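Local coordinates for protein putative PTS system, cellobiose-specific IIA component (Streptococcus mutans, PDB 3L8R) that probably accepts a phosphoryl group from HPr and relays it during cellobiose uptake, as a magnesium-binding trimer of three-helix subunits, at residues S34-R38 with H99-T103; I40-A44 with K59-A63; Y53-E57 with L114-K118. One frame throughout, in Å; residues are numbered along the deposited sequence.

Contact 1: S34-R38 with H99-T103; sequences SGNAR and HLMTT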
ATOM      1  N   SER A  34      -6.362   8.150   9.335  1.00 18.79           N
ATOM      2  CA  SER A  34      -6.359   6.938   8.537  1.00 18.54           C
ATOM      3  C   SER A  34      -6.237   5.716   9.432  1.00 17.39           C
ATOM      4  O   SER A  34      -6.871   4.691   9.152  1.00 16.93           O
ATOM      5  CB  SER A  34      -5.380   6.993   7.344  1.00 19.36           C
ATOM      6  OG  SER A  34      -4.062   6.533   7.679  1.00 23.88           O
ATOM      7  N   GLY A  35      -5.523   5.859  10.558  1.00 17.58           N
ATOM      8  CA  GLY A  35      -5.437   4.791  11.584  1.00 18.21           C
ATOM      9  C   GLY A  35      -6.845   4.417  12.043  1.00 19.78           C
ATOM     10  O   GLY A  35      -7.230   3.246  12.095  1.00 21.29           O
ATOM     11  N   ASN A  36      -7.648   5.422  12.349  1.00 20.46           N
ATOM     12  CA  ASN A  36      -9.013   5.187  12.747  1.00 21.05           C
ATOM     13  C   ASN A  36      -9.798   4.503  11.635  1.00 21.04           C
ATOM     14  O   ASN A  36     -10.535   3.529  11.887  1.00 21.32           O
ATOM     15  CB  ASN A  36      -9.682   6.495  13.109  1.00 21.54           C
ATOM     16  CG  ASN A  36     -11.009   6.286  13.813  1.00 23.98           C
ATOM     17  OD1 ASN A  36     -11.936   7.077  13.664  1.00 27.16           O
ATOM     18  ND2 ASN A  36     -11.100   5.234  14.595  1.00 25.64           N
ATOM     19  N   ALA A  37      -9.629   4.986  10.399  1.00 19.89           N
ATOM     20  CA  ALA A  37     -10.383   4.412   9.282  1.00 17.98           C
ATOM     21  C   ALA A  37      -9.936   2.994   9.110  1.00 17.47           C
ATOM     22  O   ALA A  37     -10.756   2.122   8.832  1.00 17.53           O
ATOM     23  CB  ALA A  37     -10.205   5.226   7.980  1.00 17.70           C
ATOM     24  N   ARG A  38      -8.649   2.721   9.335  1.00 16.60           N
ATOM     25  CA  ARG A  38      -8.232   1.337   9.236  1.00 16.06           C
ATOM     26  C   ARG A  38      -8.879   0.456  10.265  1.00 17.01           C
ATOM     27  O   ARG A  38      -9.226  -0.687   9.968  1.00 18.02           O
ATOM     28  CB  ARG A  38      -6.726   1.152   9.286  1.00 15.55           C
ATOM     29  CG  ARG A  38      -6.304  -0.114   8.558  1.00 13.45           C
ATOM     30  CD  ARG A  38      -4.807  -0.409   8.853  1.00 13.10           C
ATOM     31  NE  ARG A  38      -4.213  -1.314   7.885  1.00  9.51           N
ATOM     32  CZ  ARG A  38      -3.574  -0.942   6.776  1.00  7.66           C
ATOM     33  NH1 ARG A  38      -3.377   0.331   6.457  1.00  2.42           N
ATOM     34  NH2 ARG A  38      -3.079  -1.883   6.014  1.00  7.70           N
ATOM     35  N   HIS A  99       0.220   5.178   5.314  1.00 13.38           N
ATOM     36  CA  HIS A  99      -0.922   4.742   6.084  1.00 13.80           C
ATOM     37  C   HIS A  99      -2.183   5.129   5.331  1.00 13.21           C
ATOM     38  O   HIS A  99      -3.094   4.303   5.169  1.00 14.51           O
ATOM     39  CB  HIS A  99      -0.894   5.365   7.478  1.00 15.30           C
ATOM     40  CG  HIS A  99      -1.305   4.414   8.555  1.00 20.48           C
ATOM     41  ND1 HIS A  99      -2.622   4.000   8.723  1.00 23.43           N
ATOM     42  CD2 HIS A  99      -0.569   3.759   9.493  1.00 22.62           C
ATOM     43  CE1 HIS A  99      -2.669   3.121   9.715  1.00 25.80           C
ATOM     44  NE2 HIS A  99      -1.443   2.969  10.205  1.00 25.41           N
ATOM     45  N   LEU A 100      -2.238   6.355   4.831  1.00 11.37           N
ATOM     46  CA  LEU A 100      -3.380   6.747   4.011  1.00 11.30           C
ATOM     47  C   LEU A 100      -3.573   5.812   2.815  1.00 11.22           C
ATOM     48  O   LEU A 100      -4.641   5.263   2.643  1.00 12.22           O
ATOM     49  CB  LEU A 100      -3.271   8.216   3.561  1.00 10.43           C
ATOM     50  CG  LEU A 100      -4.420   8.808   2.734  1.00 10.57           C
ATOM     51  CD1 LEU A 100      -5.866   8.586   3.287  1.00  3.73           C
ATOM     52  CD2 LEU A 100      -4.190  10.311   2.391  1.00  5.60           C
ATOM     53  N   MET A 101      -2.545   5.609   2.002  1.00 11.05           N
ATOM     54  CA  MET A 101      -2.755   4.906   0.743  1.00 10.61           C
ATOM     55  C   MET A 101      -2.933   3.402   0.964  1.00 10.63           C
ATOM     56  O   MET A 101      -3.705   2.776   0.243  1.00 12.20           O
ATOM     57  CB  MET A 101      -1.618   5.209  -0.226  1.00 10.87           C
ATOM     58  CG  MET A 101      -1.441   6.730  -0.572  1.00 13.16           C
ATOM     59  SD  MET A 101      -2.733   7.423  -1.719  1.00 18.02           S
ATOM     60  CE  MET A 101      -2.387   6.427  -3.207  1.00 14.30           C
ATOM     61  N   THR A 102      -2.309   2.792   1.970  1.00  9.09           N
ATOM     62  CA  THR A 102      -2.616   1.383   2.178  1.00  8.50           C
ATOM     63  C   THR A 102      -3.989   1.208   2.780  1.00  9.25           C
ATOM     64  O   THR A 102      -4.694   0.221   2.526  1.00  7.94           O
ATOM     65  CB  THR A 102      -1.543   0.578   2.942  1.00  9.16           C
ATOM     66  OG1 THR A 102      -1.505   0.953   4.340  1.00 12.78           O
ATOM     67  CG2 THR A 102      -0.151   0.719   2.320  1.00  4.23           C
ATOM     68  N   THR A 103      -4.406   2.200   3.553  1.00 10.80           N
ATOM     69  CA  THR A 103      -5.706   2.101   4.201  1.00 11.70           C
ATOM     70  C   THR A 103      -6.802   2.260   3.158  1.00 12.50           C
ATOM     71  O   THR A 103      -7.779   1.502   3.158  1.00 12.95           O
ATOM     72  CB  THR A 103      -5.809   3.036   5.460  1.00 12.47           C
ATOM     73  OG1 THR A 103      -4.942   2.520   6.476  1.00 11.07           O
ATOM     74  CG2 THR A 103      -7.253   3.077   6.024  1.00 12.20           C
TER
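Arg-38 reaches across to Thr-102 and Thr-103, and its NH1 serves both hydroxyls. The bond to Thr-102 OG1 is the sounder: 2.9 Å from NH1, 163° at the hydrogen, with the oxygen close to the guanidinium plane. The one from NH1 to Thr-103 OG1 measures 2.7 Å but is bent to 124° and weak. Each hydroxyl also meets a carbonyl of its own helix, Thr-102 OG1 that of Asp-98 and, weakly, Thr-103 OG1 that of His-99. Arg-38 reaches the two hydroxyls with CG anti to the backbone N and the chain extended to NE; NH2 goes on to a salt bridge with Glu-108 of the second subunit. A further hydrogen bond joins Ser-34 OG and His-99 ND1 at 3.1 Å, and either could be the donor.

Around these bonds the packing is close. Thr-103 turns CG2 to the other helix, 3.5 Å from Ser-34 O and 4.1 Å from Ala-37 CB. Gly-35 brings its CA to 3.7 Å from His-99 CE1, approaching the imidazole obliquely.

The two helices run nearly parallel, 24° apart, as the first and third helices of an up-down-up bundle do. This polar layer in the buried middle lies beside the predicted phosphohistidine His-95 and the predicted magnesium ligand Asp-98 of the IIA trimer.

Contact 2: I40-A44 with K59-A63; sequences IVHEA and KLQEA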
ATOM      1  N   ILE A  40     -11.709   0.837  11.489  1.00 17.27           N
ATOM      2  CA  ILE A  40     -13.105   0.671  11.170  1.00 17.32           C
ATOM      3  C   ILE A  40     -13.246  -0.324  10.048  1.00 17.76           C
ATOM      4  O   ILE A  40     -14.209  -1.142  10.023  1.00 18.33           O
ATOM      5  CB  ILE A  40     -13.842   1.987  10.852  1.00 16.77           C
ATOM      6  CG1 ILE A  40     -13.853   2.915  12.062  1.00 14.16           C
ATOM      7  CG2 ILE A  40     -15.284   1.684  10.527  1.00 19.70           C
ATOM      8  CD1 ILE A  40     -13.884   4.363  11.667  1.00 11.89           C
ATOM      9  N   VAL A  41     -12.291  -0.287   9.123  1.00 16.42           N
ATOM     10  CA  VAL A  41     -12.370  -1.249   8.040  1.00 16.00           C
ATOM     11  C   VAL A  41     -12.294  -2.655   8.615  1.00 16.60           C
ATOM     12  O   VAL A  41     -13.021  -3.553   8.162  1.00 16.46           O
ATOM     13  CB  VAL A  41     -11.288  -1.051   6.977  1.00 15.34           C
ATOM     14  CG1 VAL A  41     -11.308  -2.239   6.020  1.00 14.43           C
ATOM     15  CG2 VAL A  41     -11.510   0.249   6.240  1.00 14.45           C
ATOM     16  N   HIS A  42     -11.408  -2.846   9.602  1.00 17.09           N
ATOM     17  CA  HIS A  42     -11.287  -4.137  10.273  1.00 18.16           C
ATOM     18  C   HIS A  42     -12.569  -4.532  11.000  1.00 18.68           C
ATOM     19  O   HIS A  42     -12.990  -5.660  10.924  1.00 19.10           O
ATOM     20  CB  HIS A  42     -10.099  -4.184  11.216  1.00 18.17           C
ATOM     21  CG  HIS A  42      -8.822  -4.499  10.524  1.00 17.08           C
ATOM     22  ND1 HIS A  42      -8.540  -5.759  10.039  1.00 16.60           N
ATOM     23  CD2 HIS A  42      -7.763  -3.715  10.203  1.00 14.34           C
ATOM     24  CE1 HIS A  42      -7.349  -5.744   9.459  1.00 17.90           C
ATOM     25  NE2 HIS A  42      -6.857  -4.514   9.545  1.00 16.54           N
ATOM     26  N   GLU A  43     -13.226  -3.582  11.635  1.00 20.30           N
ATOM     27  CA  GLU A  43     -14.610  -3.796  12.093  1.00 21.39           C
ATOM     28  C   GLU A  43     -15.458  -4.365  10.956  1.00 21.20           C
ATOM     29  O   GLU A  43     -16.026  -5.452  11.104  1.00 21.19           O
ATOM     30  CB  GLU A  43     -15.224  -2.520  12.676  1.00 21.33           C
ATOM     31  CG  GLU A  43     -14.490  -1.968  13.882  1.00 23.01           C
ATOM     32  CD  GLU A  43     -15.344  -1.000  14.678  1.00 27.45           C
ATOM     33  OE1 GLU A  43     -15.236   0.226  14.522  1.00 25.01           O
ATOM     34  OE2 GLU A  43     -16.153  -1.491  15.486  1.00 35.37           O
ATOM     35  N   ALA A  44     -15.469  -3.713   9.796  1.00 21.14           N
ATOM     36  CA  ALA A  44     -16.235  -4.282   8.692  1.00 21.83           C
ATOM     37  C   ALA A  44     -15.794  -5.719   8.403  1.00 23.21           C
ATOM     38  O   ALA A  44     -16.647  -6.568   8.122  1.00 23.78           O
ATOM     39  CB  ALA A  44     -16.178  -3.429   7.455  1.00 21.81           C
ATOM     40  N   LYS A  59     -20.068   0.122   8.167  1.00 27.90           N
ATOM     41  CA  LYS A  59     -18.723   0.377   8.646  1.00 27.23           C
ATOM     42  C   LYS A  59     -17.773   0.777   7.518  1.00 26.68           C
ATOM     43  O   LYS A  59     -16.952   1.706   7.676  1.00 25.90           O
ATOM     44  CB  LYS A  59     -18.210  -0.837   9.408  1.00 28.17           C
ATOM     45  CG  LYS A  59     -18.249  -0.719  10.966  1.00 30.32           C
ATOM     46  CD  LYS A  59     -19.529  -0.065  11.550  1.00 31.68           C
ATOM     47  CE  LYS A  59     -19.501  -0.118  13.074  1.00 31.94           C
ATOM     48  NZ  LYS A  59     -18.663   0.952  13.687  1.00 30.90           N
ATOM     49  N   LEU A  60     -17.896   0.115   6.365  1.00 25.81           N
ATOM     50  CA  LEU A  60     -17.177   0.598   5.160  1.00 26.32           C
ATOM     51  C   LEU A  60     -17.478   2.041   4.782  1.00 26.50           C
ATOM     52  O   LEU A  60     -16.627   2.714   4.251  1.00 27.75           O
ATOM     53  CB  LEU A  60     -17.314  -0.340   3.952  1.00 25.41           C
ATOM     54  CG  LEU A  60     -16.600  -1.670   4.181  1.00 26.14           C
ATOM     55  CD1 LEU A  60     -16.975  -2.744   3.172  1.00 25.77           C
ATOM     56  CD2 LEU A  60     -15.065  -1.470   4.238  1.00 27.24           C
ATOM     57  N   GLN A  61     -18.663   2.532   5.080  1.00 27.49           N
ATOM     58  CA  GLN A  61     -18.969   3.943   4.818  1.00 28.94           C
ATOM     59  C   GLN A  61     -18.408   4.890   5.904  1.00 28.92           C
ATOM     60  O   GLN A  61     -17.989   6.033   5.611  1.00 29.27           O
ATOM     61  CB  GLN A  61     -20.485   4.165   4.612  1.00 29.38           C
ATOM     62  CG  GLN A  61     -20.783   5.489   3.933  1.00 34.90           C
ATOM     63  CD  GLN A  61     -22.240   5.979   4.068  1.00 42.56           C
ATOM     64  OE1 GLN A  61     -22.578   7.072   3.580  1.00 45.62           O
ATOM     65  NE2 GLN A  61     -23.101   5.184   4.723  1.00 44.18           N
ATOM     66  N   GLU A  62     -18.407   4.449   7.156  1.00 28.48           N
ATOM     67  CA  GLU A  62     -17.794   5.266   8.192  1.00 28.63           C
ATOM     68  C   GLU A  62     -16.322   5.389   7.949  1.00 27.61           C
ATOM     69  O   GLU A  62     -15.761   6.457   8.130  1.00 27.59           O
ATOM     70  CB  GLU A  62     -17.881   4.592   9.533  1.00 29.41           C
ATOM     71  CG  GLU A  62     -19.070   4.835  10.292  1.00 30.84           C
ATOM     72  CD  GLU A  62     -19.117   3.861  11.421  1.00 35.71           C
ATOM     73  OE1 GLU A  62     -18.121   3.824  12.222  1.00 36.10           O
ATOM     74  OE2 GLU A  62     -20.146   3.141  11.483  1.00 35.80           O
ATOM     75  N   ALA A  63     -15.694   4.261   7.622  1.00 26.93           N
ATOM     76  CA  ALA A  63     -14.264   4.222   7.328  1.00 26.33           C
ATOM     77  C   ALA A  63     -13.999   5.269   6.275  1.00 25.80           C
ATOM     78  O   ALA A  63     -13.110   6.098   6.419  1.00 25.97           O
ATOM     79  CB  ALA A  63     -13.821   2.818   6.833  1.00 25.53           C
TER
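Helices 40-44 and 59-63 pass antiparallel, at 169° with axes 8.1 Å apart, setting Ile-40 against Ala-63 and Ala-44 against Lys-59. The small alanines allow this closeness. Ala-63 CB is met by Val-41 CG2 at 3.5 Å and lies near Ile-40 CB too, while Ala-44 CB nestles between Leu-60 CG, 3.7 Å away, and the CB of Lys-59. Of the two branches of Ile-40 it is CG2, the one trans to the main-chain nitrogen, that crosses; the methyl comes to 3.3 Å from Lys-59 O and lies against Lys-59 CG, the two side chains crossing at about a right angle. On the inner flank Val-41 and Leu-60 also touch helix 91-118 of the same chain.

Toward the outside, Lys-59 bends at chi2 (42°) and chi4 (80°), which folds its ammonium back between two carboxylates. NZ makes a salt bridge to Glu-62 OE1 of its own helix at 3.3 Å and a long one across the contact to Glu-43 OE1 at 3.6 Å.

Chemically the seam is thus an apolar core of two alanines and branched aliphatic side chains with an ionic rim, in which a single lysine probably offsets the repulsion of two glutamates; with no hydrogen bond between the segments, close fit does most of the joining.

Contact 3: Y53-E57 with L114-K118; sequences YILAE and LELYK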
ATOM      1  N   TYR A  53     -23.763  -8.537   7.157  1.00 35.62           N
ATOM      2  CA  TYR A  53     -23.484  -7.714   5.971  1.00 34.65           C
ATOM      3  C   TYR A  53     -23.955  -6.298   6.045  1.00 34.65           C
ATOM      4  O   TYR A  53     -23.445  -5.426   5.334  1.00 35.56           O
ATOM      5  CB  TYR A  53     -24.043  -8.375   4.729  1.00 34.30           C
ATOM      6  CG  TYR A  53     -23.524  -9.796   4.587  1.00 34.48           C
ATOM      7  CD1 TYR A  53     -22.172 -10.077   4.772  1.00 33.02           C
ATOM      8  CD2 TYR A  53     -24.381 -10.864   4.307  1.00 34.90           C
ATOM      9  CE1 TYR A  53     -21.682 -11.386   4.681  1.00 35.02           C
ATOM     10  CE2 TYR A  53     -23.895 -12.197   4.206  1.00 34.65           C
ATOM     11  CZ  TYR A  53     -22.546 -12.434   4.387  1.00 35.47           C
ATOM     12  OH  TYR A  53     -22.038 -13.698   4.282  1.00 36.19           O
ATOM     13  N   ILE A  54     -24.903  -6.052   6.932  1.00 34.57           N
ATOM     14  CA  ILE A  54     -25.412  -4.713   7.169  1.00 34.25           C
ATOM     15  C   ILE A  54     -24.386  -3.839   7.822  1.00 33.71           C
ATOM     16  O   ILE A  54     -24.061  -2.773   7.336  1.00 33.98           O
ATOM     17  CB  ILE A  54     -26.713  -4.774   8.005  1.00 34.95           C
ATOM     18  CG1 ILE A  54     -27.795  -5.130   7.039  1.00 36.01           C
ATOM     19  CG2 ILE A  54     -27.098  -3.414   8.628  1.00 35.39           C
ATOM     20  CD1 ILE A  54     -27.320  -4.749   5.622  1.00 37.17           C
ATOM     21  N   LEU A  55     -23.884  -4.309   8.947  1.00 33.43           N
ATOM     22  CA  LEU A  55     -22.961  -3.561   9.724  1.00 33.00           C
ATOM     23  C   LEU A  55     -21.739  -3.283   8.871  1.00 32.65           C
ATOM     24  O   LEU A  55     -21.284  -2.134   8.800  1.00 33.08           O
ATOM     25  CB  LEU A  55     -22.602  -4.369  10.967  1.00 33.09           C
ATOM     26  CG  LEU A  55     -21.926  -3.568  12.082  1.00 33.17           C
ATOM     27  CD1 LEU A  55     -22.801  -2.421  12.538  1.00 30.65           C
ATOM     28  CD2 LEU A  55     -21.628  -4.541  13.211  1.00 32.92           C
ATOM     29  N   ALA A  56     -21.240  -4.334   8.218  1.00 31.62           N
ATOM     30  CA  ALA A  56     -20.018  -4.274   7.430  1.00 31.44           C
ATOM     31  C   ALA A  56     -20.122  -3.218   6.334  1.00 31.15           C
ATOM     32  O   ALA A  56     -19.198  -2.413   6.154  1.00 30.15           O
ATOM     33  CB  ALA A  56     -19.691  -5.649   6.834  1.00 31.47           C
ATOM     34  N   GLU A  57     -21.266  -3.185   5.647  1.00 31.00           N
ATOM     35  CA  GLU A  57     -21.473  -2.175   4.623  1.00 31.05           C
ATOM     36  C   GLU A  57     -21.452  -0.764   5.179  1.00 31.05           C
ATOM     37  O   GLU A  57     -20.849   0.150   4.550  1.00 30.27           O
ATOM     38  CB  GLU A  57     -22.743  -2.398   3.825  1.00 31.52           C
ATOM     39  CG  GLU A  57     -22.906  -1.300   2.773  1.00 32.10           C
ATOM     40  CD  GLU A  57     -23.961  -1.589   1.728  1.00 34.74           C
ATOM     41  OE1 GLU A  57     -24.088  -0.748   0.808  1.00 38.06           O
ATOM     42  OE2 GLU A  57     -24.662  -2.626   1.809  1.00 34.76           O
ATOM     43  N   LEU A 114     -16.775  -7.905   0.706  1.00 27.29           N
ATOM     44  CA  LEU A 114     -18.150  -7.841   1.145  1.00 29.19           C
ATOM     45  C   LEU A 114     -19.022  -8.357   0.003  1.00 30.76           C
ATOM     46  O   LEU A 114     -19.813  -9.280   0.214  1.00 31.87           O
ATOM     47  CB  LEU A 114     -18.497  -6.412   1.512  1.00 28.90           C
ATOM     48  CG  LEU A 114     -19.902  -5.827   1.461  1.00 29.99           C
ATOM     49  CD1 LEU A 114     -20.401  -5.522   2.827  1.00 28.83           C
ATOM     50  CD2 LEU A 114     -19.846  -4.550   0.634  1.00 29.68           C
ATOM     51  N   GLU A 115     -18.845  -7.830  -1.208  1.00 31.79           N
ATOM     52  CA  GLU A 115     -19.549  -8.398  -2.348  1.00 33.54           C
ATOM     53  C   GLU A 115     -19.470  -9.931  -2.432  1.00 34.47           C
ATOM     54  O   GLU A 115     -20.501 -10.584  -2.513  1.00 35.47           O
ATOM     55  CB  GLU A 115     -19.084  -7.769  -3.634  1.00 33.24           C
ATOM     56  CG  GLU A 115     -20.228  -7.327  -4.478  1.00 35.78           C
ATOM     57  CD  GLU A 115     -21.260  -6.543  -3.681  1.00 38.71           C
ATOM     58  OE1 GLU A 115     -20.864  -5.619  -2.922  1.00 36.76           O
ATOM     59  OE2 GLU A 115     -22.474  -6.878  -3.806  1.00 40.77           O
ATOM     60  N   LEU A 116     -18.258 -10.495  -2.385  1.00 35.64           N
ATOM     61  CA  LEU A 116     -18.024 -11.964  -2.393  1.00 36.17           C
ATOM     62  C   LEU A 116     -18.643 -12.658  -1.196  1.00 36.90           C
ATOM     63  O   LEU A 116     -19.081 -13.786  -1.296  1.00 37.13           O
ATOM     64  CB  LEU A 116     -16.523 -12.278  -2.345  1.00 35.58           C
ATOM     65  CG  LEU A 116     -15.847 -13.154  -3.408  1.00 35.59           C
ATOM     66  CD1 LEU A 116     -14.452 -13.574  -2.966  1.00 31.29           C
ATOM     67  CD2 LEU A 116     -16.694 -14.364  -3.804  1.00 35.31           C
ATOM     68  N   TYR A 117     -18.662 -12.002  -0.047  1.00 38.03           N
ATOM     69  CA  TYR A 117     -19.225 -12.661   1.108  1.00 39.23           C
ATOM     70  C   TYR A 117     -20.657 -12.997   0.831  1.00 40.37           C
ATOM     71  O   TYR A 117     -21.101 -14.084   1.189  1.00 41.36           O
ATOM     72  CB  TYR A 117     -19.134 -11.804   2.349  1.00 38.76           C
ATOM     73  CG  TYR A 117     -18.165 -12.345   3.336  1.00 37.44           C
ATOM     74  CD1 TYR A 117     -18.562 -13.274   4.276  1.00 38.12           C
ATOM     75  CD2 TYR A 117     -16.829 -11.942   3.326  1.00 37.17           C
ATOM     76  CE1 TYR A 117     -17.655 -13.776   5.215  1.00 39.35           C
ATOM     77  CE2 TYR A 117     -15.913 -12.438   4.253  1.00 36.82           C
ATOM     78  CZ  TYR A 117     -16.333 -13.353   5.189  1.00 38.68           C
ATOM     79  OH  TYR A 117     -15.443 -13.847   6.111  1.00 40.14           O
ATOM     80  N   LYS A 118     -21.347 -12.072   0.164  1.00 41.13           N
ATOM     81  CA  LYS A 118     -22.760 -12.198  -0.185  1.00 42.19           C
ATOM     82  C   LYS A 118     -23.038 -13.339  -1.195  1.00 43.75           C
ATOM     83  O   LYS A 118     -23.898 -14.188  -0.919  1.00 44.18           O
ATOM     84  CB  LYS A 118     -23.307 -10.850  -0.690  1.00 41.33           C
ATOM     85  CG  LYS A 118     -23.261  -9.756   0.347  1.00 38.55           C
ATOM     86  CD  LYS A 118     -23.826  -8.435  -0.186  1.00 37.77           C
ATOM     87  CE  LYS A 118     -23.567  -7.254   0.781  1.00 34.89           C
ATOM     88  NZ  LYS A 118     -24.190  -5.984   0.344  1.00 33.57           N
TER
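Between Glu-57 OE2 and Lys-118 NZ, 3.7 Å apart, runs a long salt bridge, the one ionic link from helix 53-57 to helix 114-118. Both chains are extended beyond CG and meet at about a right angle: a fully staggered chi1 of 180° carries Glu-57 away from its own helix, and Lys-118 stretches across the gap to it. On the way Lys-118 passes Tyr-53, with CG over one face of the ring, 4.2 Å above its plane and shifted toward the rim, and CE 4.1 Å from Tyr-53 CB.

The segments are the beginning of helix 53-82 and the end of helix 91-118, antiparallel at 168°, so the contact lies at one end of the three-helix bundle. Their axes stand 11.0 Å apart here, and large side chains span the distance.

Tyr-53 is the main one. Its ring pushes toward the opposite helix until CE1 is 3.5 Å from Tyr-117 CB, and its hydroxyl comes in at the edge of the Tyr-117 ring, near that ring's plane, with OH 3.5 Å from Tyr-117 CD1. The two tyrosine side chains cross at roughly a right angle. Tyr-117 also rests on Met-48 and Arg-49 of helix 20-49, and its hydroxyl has a weak hydrogen bond to Lys-119 of the second subunit.

Deeper in, Leu-114 inserts CD1 against the first turn of the other helix, 4.1 Å from Ala-56 CB and 3.8 Å from Glu-57 N, while Met-48 touches the same leucine from helix 20-49.

Overall arrangement
From the N terminus, helix 20-49 supplies 34-38 and then 40-44. The chain turns back into helix 53-82, whose start enters contact 3 and whose next turns close contact 2, a short helical hairpin. Helix 91-118 then returns: 99-103 closes the long loop of contact 1, with contact 2 nested inside it, and 114-118 closes contact 3, which crosses both others. Each contact thus joins a different pair of the three helices. They step along the bundle from its middle to one end, contact 2 touching contact 1 through Ala-37 and Ala-63 and contact 3 through Ala-44 and Ala-56. Contacts 1 and 3, about 20 Å apart between centres, both border the second subunit.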